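N-terminal acetyltransferase B complex subunit MDM20 (Candida albicans, PDB 5K04) probably serves as the non-catalytic, helical-repeat subunit of the NatB N-terminal acetyltransferase, wrapping around the catalytic subunit NAT3. Local coordinates at residues Asn336-Val341 with Ser369-Glu374; Asp351-Tyr356 with Leu377-Ser382. One frame throughout, in Å; residues are numbered along the deposited sequence.

Contact 1 of 2, residues Asn336-Val341 with Ser369-Glu374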
loop_
_atom_site.group_PDB
_atom_site.type_symbol
_atom_site.label_atom_id
_atom_site.label_comp_id
_atom_site.label_asym_id
_atom_site.label_seq_id
_atom_site.Cartn_x
_atom_site.Cartn_y
_atom_site.Cartn_z
ATOM N N ASN A 336 34.829 -12.117 11.798
ATOM C CA ASN A 336 33.804 -11.968 10.775
ATOM C C ASN A 336 32.677 -11.092 11.308
ATOM O O ASN A 336 31.981 -11.462 12.262
ATOM C CB ASN A 336 33.265 -13.322 10.312
ATOM C CG ASN A 336 32.165 -13.179 9.290
ATOM O OD1 ASN A 336 30.999 -13.092 9.638
ATOM N ND2 ASN A 336 32.532 -13.131 8.022
ATOM N N LEU A 337 32.493 -9.944 10.655
ATOM C CA LEU A 337 31.553 -8.927 11.111
ATOM C C LEU A 337 30.154 -9.503 11.330
ATOM O O LEU A 337 29.531 -9.273 12.372
ATOM C CB LEU A 337 31.534 -7.783 10.090
ATOM C CG LEU A 337 30.323 -6.862 10.064
ATOM C CD1 LEU A 337 30.075 -6.219 11.425
ATOM C CD2 LEU A 337 30.553 -5.797 9.018
ATOM N N ILE A 338 29.654 -10.272 10.363
ATOM C CA ILE A 338 28.292 -10.805 10.460
ATOM C C ILE A 338 28.171 -11.857 11.572
ATOM O O ILE A 338 27.141 -11.935 12.254
ATOM C CB ILE A 338 27.847 -11.328 9.083
ATOM C CG1 ILE A 338 27.577 -10.121 8.160
ATOM C CG2 ILE A 338 26.608 -12.237 9.206
ATOM C CD1 ILE A 338 27.396 -10.456 6.699
ATOM N N THR A 339 29.219 -12.652 11.801
ATOM C CA THR A 339 29.254 -13.499 12.991
ATOM C C THR A 339 29.022 -12.669 14.247
ATOM O O THR A 339 28.229 -13.048 15.113
ATOM C CB THR A 339 30.595 -14.235 13.074
ATOM O OG1 THR A 339 30.799 -15.006 11.886
ATOM C CG2 THR A 339 30.656 -15.167 14.300
ATOM N N VAL A 340 29.679 -11.510 14.343
ATOM C CA VAL A 340 29.512 -10.656 15.516
ATOM C C VAL A 340 28.099 -10.082 15.572
ATOM O O VAL A 340 27.490 -9.994 16.644
ATOM C CB VAL A 340 30.583 -9.554 15.515
ATOM C CG1 VAL A 340 30.383 -8.598 16.701
ATOM C CG2 VAL A 340 31.967 -10.181 15.566
ATOM N N VAL A 341 27.555 -9.690 14.421
ATOM C CA VAL A 341 26.205 -9.138 14.382
ATOM C C VAL A 341 25.205 -10.155 14.927
ATOM O O VAL A 341 24.356 -9.831 15.767
ATOM C CB VAL A 341 25.856 -8.699 12.945
ATOM C CG1 VAL A 341 24.353 -8.541 12.757
ATOM C CG2 VAL A 341 26.571 -7.410 12.602
ATOM N N SER A 369 24.182 -2.428 1.982
ATOM C CA SER A 369 24.284 -1.791 3.283
ATOM C C SER A 369 25.401 -2.447 4.098
ATOM O O SER A 369 25.812 -3.584 3.843
ATOM C CB SER A 369 22.954 -1.862 4.028
ATOM O OG SER A 369 21.977 -1.011 3.444
ATOM N N ASN A 370 25.922 -1.694 5.059
ATOM C CA ASN A 370 26.953 -2.211 5.944
ATOM C C ASN A 370 26.297 -2.945 7.105
ATOM O O ASN A 370 25.578 -2.318 7.894
ATOM C CB ASN A 370 27.810 -1.089 6.474
ATOM C CG ASN A 370 28.955 -1.592 7.330
ATOM O OD1 ASN A 370 28.974 -2.743 7.752
ATOM N ND2 ASN A 370 29.931 -0.719 7.578
ATOM N N PRO A 371 26.539 -4.244 7.266
ATOM C CA PRO A 371 25.851 -4.987 8.331
ATOM C C PRO A 371 26.088 -4.432 9.734
ATOM O O PRO A 371 25.286 -4.722 10.628
ATOM C CB PRO A 371 26.412 -6.410 8.185
ATOM C CG PRO A 371 26.937 -6.476 6.784
ATOM C CD PRO A 371 27.445 -5.101 6.478
ATOM N N VAL A 372 27.149 -3.639 9.959
ATOM C CA VAL A 372 27.365 -3.039 11.281
ATOM C C VAL A 372 26.187 -2.178 11.696
ATOM O O VAL A 372 25.926 -1.997 12.894
ATOM C CB VAL A 372 28.642 -2.186 11.304
ATOM C CG1 VAL A 372 29.034 -1.914 12.725
ATOM C CG2 VAL A 372 29.733 -2.885 10.622
ATOM N N ASN A 373 25.481 -1.607 10.725
ATOM C CA ASN A 373 24.417 -0.681 11.048
ATOM C C ASN A 373 23.125 -1.386 11.411
ATOM O O ASN A 373 22.125 -0.716 11.702
ATOM C CB ASN A 373 24.264 0.292 9.891
ATOM C CG ASN A 373 25.435 1.250 9.830
ATOM O OD1 ASN A 373 25.938 1.671 10.884
ATOM N ND2 ASN A 373 25.901 1.574 8.617
ATOM N N GLU A 374 23.134 -2.724 11.383
ATOM C CA GLU A 374 22.112 -3.485 12.081
ATOM C C GLU A 374 22.293 -3.337 13.583
ATOM O O GLU A 374 21.315 -3.215 14.329
ATOM C CB GLU A 374 22.188 -4.957 11.673
ATOM C CG GLU A 374 21.824 -5.253 10.206
ATOM C CD GLU A 374 20.360 -4.944 9.853
ATOM O OE1 GLU A 374 20.103 -4.375 8.766
ATOM O OE2 GLU A 374 19.468 -5.268 10.674
#

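Contact 2 of 2, residues Asp351-Tyr356 with Leu377-Ser382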
loop_
_atom_site.group_PDB
_atom_site.type_symbol
_atom_site.label_atom_id
_atom_site.label_comp_id
_atom_site.label_asym_id
_atom_site.label_seq_id
_atom_site.Cartn_x
_atom_site.Cartn_y
_atom_site.Cartn_z
ATOM N N ASP A 351 24.819 -2.194 23.295
ATOM C CA ASP A 351 25.991 -1.312 23.312
ATOM C C ASP A 351 27.004 -1.858 22.309
ATOM O O ASP A 351 27.793 -2.756 22.626
ATOM C CB ASP A 351 26.584 -1.204 24.714
ATOM C CG ASP A 351 25.727 -0.363 25.644
ATOM O OD1 ASP A 351 24.771 0.289 25.165
ATOM O OD2 ASP A 351 26.008 -0.361 26.860
ATOM N N ASN A 352 26.987 -1.301 21.096
ATOM C CA ASN A 352 27.688 -1.900 19.967
ATOM C C ASN A 352 28.606 -0.932 19.219
ATOM O O ASN A 352 29.057 -1.257 18.115
ATOM C CB ASN A 352 26.665 -2.512 19.001
ATOM C CG ASN A 352 25.848 -3.634 19.646
ATOM O OD1 ASN A 352 26.408 -4.576 20.217
ATOM N ND2 ASN A 352 24.519 -3.533 19.557
ATOM N N TRP A 353 28.904 0.241 19.786
ATOM C CA TRP A 353 29.844 1.154 19.142
ATOM C C TRP A 353 31.227 0.537 19.003
ATOM O O TRP A 353 31.963 0.873 18.067
ATOM C CB TRP A 353 29.927 2.470 19.917
ATOM C CG TRP A 353 28.625 3.201 19.923
ATOM C CD1 TRP A 353 27.855 3.501 21.014
ATOM C CD2 TRP A 353 27.913 3.697 18.780
ATOM N NE1 TRP A 353 26.714 4.152 20.617
ATOM C CE2 TRP A 353 26.722 4.290 19.255
ATOM C CE3 TRP A 353 28.168 3.706 17.409
ATOM C CZ2 TRP A 353 25.789 4.893 18.405
ATOM C CZ3 TRP A 353 27.235 4.307 16.562
ATOM C CH2 TRP A 353 26.059 4.890 17.068
ATOM N N ASP A 354 31.593 -0.370 19.910
ATOM C CA ASP A 354 32.902 -1.011 19.809
ATOM C C ASP A 354 33.031 -1.775 18.496
ATOM O O ASP A 354 34.091 -1.759 17.861
ATOM C CB ASP A 354 33.137 -1.935 21.012
ATOM C CG ASP A 354 32.063 -3.011 21.153
ATOM O OD1 ASP A 354 30.870 -2.726 20.897
ATOM O OD2 ASP A 354 32.415 -4.147 21.514
ATOM N N VAL A 355 31.948 -2.421 18.052
ATOM C CA VAL A 355 31.998 -3.157 16.793
ATOM C C VAL A 355 31.961 -2.191 15.621
ATOM O O VAL A 355 32.683 -2.369 14.629
ATOM C CB VAL A 355 30.846 -4.173 16.716
ATOM C CG1 VAL A 355 30.900 -4.936 15.399
ATOM C CG2 VAL A 355 30.903 -5.128 17.885
ATOM N N TYR A 356 31.119 -1.154 15.722
ATOM C CA TYR A 356 31.120 -0.078 14.735
ATOM C C TYR A 356 32.532 0.468 14.508
ATOM O O TYR A 356 32.976 0.623 13.366
ATOM C CB TYR A 356 30.175 1.045 15.167
ATOM C CG TYR A 356 30.320 2.244 14.265
ATOM C CD1 TYR A 356 29.690 2.277 13.024
ATOM C CD2 TYR A 356 31.134 3.314 14.621
ATOM C CE1 TYR A 356 29.852 3.353 12.170
ATOM C CE2 TYR A 356 31.314 4.394 13.775
ATOM C CZ TYR A 356 30.666 4.417 12.554
ATOM O OH TYR A 356 30.830 5.499 11.721
ATOM N N LEU A 377 21.879 0.723 14.588
ATOM C CA LEU A 377 20.480 1.144 14.636
ATOM C C LEU A 377 19.805 0.646 15.914
ATOM O O LEU A 377 19.128 1.410 16.610
ATOM C CB LEU A 377 19.736 0.659 13.391
ATOM C CG LEU A 377 18.252 1.045 13.290
ATOM C CD1 LEU A 377 18.069 2.560 13.254
ATOM C CD2 LEU A 377 17.617 0.404 12.081
ATOM N N ARG A 378 20.030 -0.622 16.266
ATOM C CA ARG A 378 19.552 -1.137 17.545
ATOM C C ARG A 378 20.065 -0.294 18.713
ATOM O O ARG A 378 19.315 0.034 19.637
ATOM C CB ARG A 378 19.979 -2.604 17.705
ATOM C CG ARG A 378 19.106 -3.614 16.957
ATOM C CD ARG A 378 19.732 -5.001 16.952
ATOM N NE ARG A 378 18.863 -6.019 16.352
ATOM C CZ ARG A 378 18.265 -7.009 17.024
ATOM N NH1 ARG A 378 18.430 -7.131 18.337
ATOM N NH2 ARG A 378 17.498 -7.884 16.380
ATOM N N THR A 379 21.350 0.062 18.693
ATOM C CA THR A 379 21.859 0.933 19.744
ATOM C C THR A 379 21.150 2.279 19.716
ATOM O O THR A 379 20.745 2.797 20.760
ATOM C CB THR A 379 23.375 1.107 19.606
ATOM O OG1 THR A 379 24.013 -0.169 19.717
ATOM C CG2 THR A 379 23.905 2.006 20.720
ATOM N N ILE A 380 20.951 2.844 18.524
ATOM C CA ILE A 380 20.321 4.156 18.450
ATOM C C ILE A 380 18.874 4.073 18.914
ATOM O O ILE A 380 18.414 4.904 19.708
ATOM C CB ILE A 380 20.447 4.729 17.027
ATOM C CG1 ILE A 380 21.878 5.217 16.793
ATOM C CG2 ILE A 380 19.477 5.863 16.816
ATOM C CD1 ILE A 380 22.174 5.626 15.348
ATOM N N VAL A 381 18.148 3.041 18.470
ATOM C CA VAL A 381 16.732 2.941 18.813
ATOM C C VAL A 381 16.557 2.761 20.318
ATOM O O VAL A 381 15.683 3.385 20.936
ATOM C CB VAL A 381 16.067 1.804 18.017
ATOM C CG1 VAL A 381 14.648 1.624 18.474
ATOM C CG2 VAL A 381 16.107 2.116 16.533
ATOM N N SER A 382 17.406 1.931 20.933
ATOM C CA SER A 382 17.344 1.713 22.377
ATOM C C SER A 382 17.639 2.982 23.157
ATOM O O SER A 382 17.184 3.128 24.297
ATOM C CB SER A 382 18.330 0.621 22.792
ATOM O OG SER A 382 17.986 -0.604 22.189
#

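Contact 1 of 2, residues Asn336-Val341 with Ser369-Glu374
P371 and L337 give up the most surface here, 63 and 59 Å², and meet through the methyl CD2 of L337, which lies 4.1 Å from the ring carbon CD of P371. The same leucine straddles V372: its two methyls CD1 and CD2 each come to 3.4 Å from CG2 of V372, a close fit in which the two side chains run nearly perpendicular. The first torsion explains the reach, since chi1 of 159° swings CG of L337 away from its own backbone N and over the turn leading into helix 372-383. I338 packs on the CB-CG edge of the P371 ring, its CG1 3.9 Å from CB of P371. V341, one helical turn on from L337, completes the patch by setting CG2 3.6 Å from the carbonyl O of P371. The contact is largely apolar. Two polar side-chain atoms are used locally, as caps: OD1 of N336 accepts from N of T339 (2.8 Å), in the carbonyl plane; OD1 of N370 accepts from N of V372 at 3.0 Å, though the donor stands 54° above that plane. ND2 of N370 bonds outward, to O of F359. Two capped approaches to helices thus pack together, consistent with the all-helical, TPR-clan character of this region, with helix 353-358 alongside and F359 just beyond it covering L337 and V372.

Contact 2 of 2, residues Asp351-Tyr356 with Leu377-Ser382
T379, with 85 Å² buried, is the residue of helix 372-383 that meets both N352 and W353. Its chi1 of -60° sends the two branches to different partners: OG1 stands beside the backbone N and faces N352, while CG2, opposite that N, turns to the tryptophan. ND2 of N352 gives OG1 of T379 a weak hydrogen bond, 3.4 Å long and bent to 131° at the hydrogen. Stronger claims lie outside the pair: the strongest partner of OG1 of T379 is the carbonyl O of T350, with L375 O as a second, competing acceptor, and the N352 amide is held by R344 through OD1 and by Q349 O through ND2. CG2 of T379 approaches the indole obliquely, 3.5 Å from NE1 of W353. The contact joins the start of the short helix 353-358 to the middle of helix 372-383, within the all-helical, TPR-clan region of this subunit; N352 holds the N-cap position, yet its side chain makes no capping bond. One residue further, I380 brings CG1 to 4.2 Å from CH2 of W353, again obliquely, and it also touches N394 and L398 of helix 388-404. The indole of W353 packs in addition on P723 and I724, from a loop far along the chain.

In the fold
Helix 372-383 serves both contacts, its N-terminal end and the preceding turn packing on helix 337-346 in contact 1 and its middle on the start of helix 353-358 in contact 2. The centres are 11 Å apart, and the contacts touch directly: CG1 of V372 lies 3.4 Å from CA of Y356, and CG1 of V340 lies 3.7 Å from CG2 of V355. The segments alternate along the chain, and the shared helix together with the V355 and Y356 packing ties the three helices into one cluster. Contact 1 is the one that reaches NAT3: E374, salt-bridged to K410, makes a weak hydrogen bond to Q83 of the NAT3 chain, and the P371 side chain is about 10 Å from the bound coenzyme A. Contact 2 touches no other chain of the assembly.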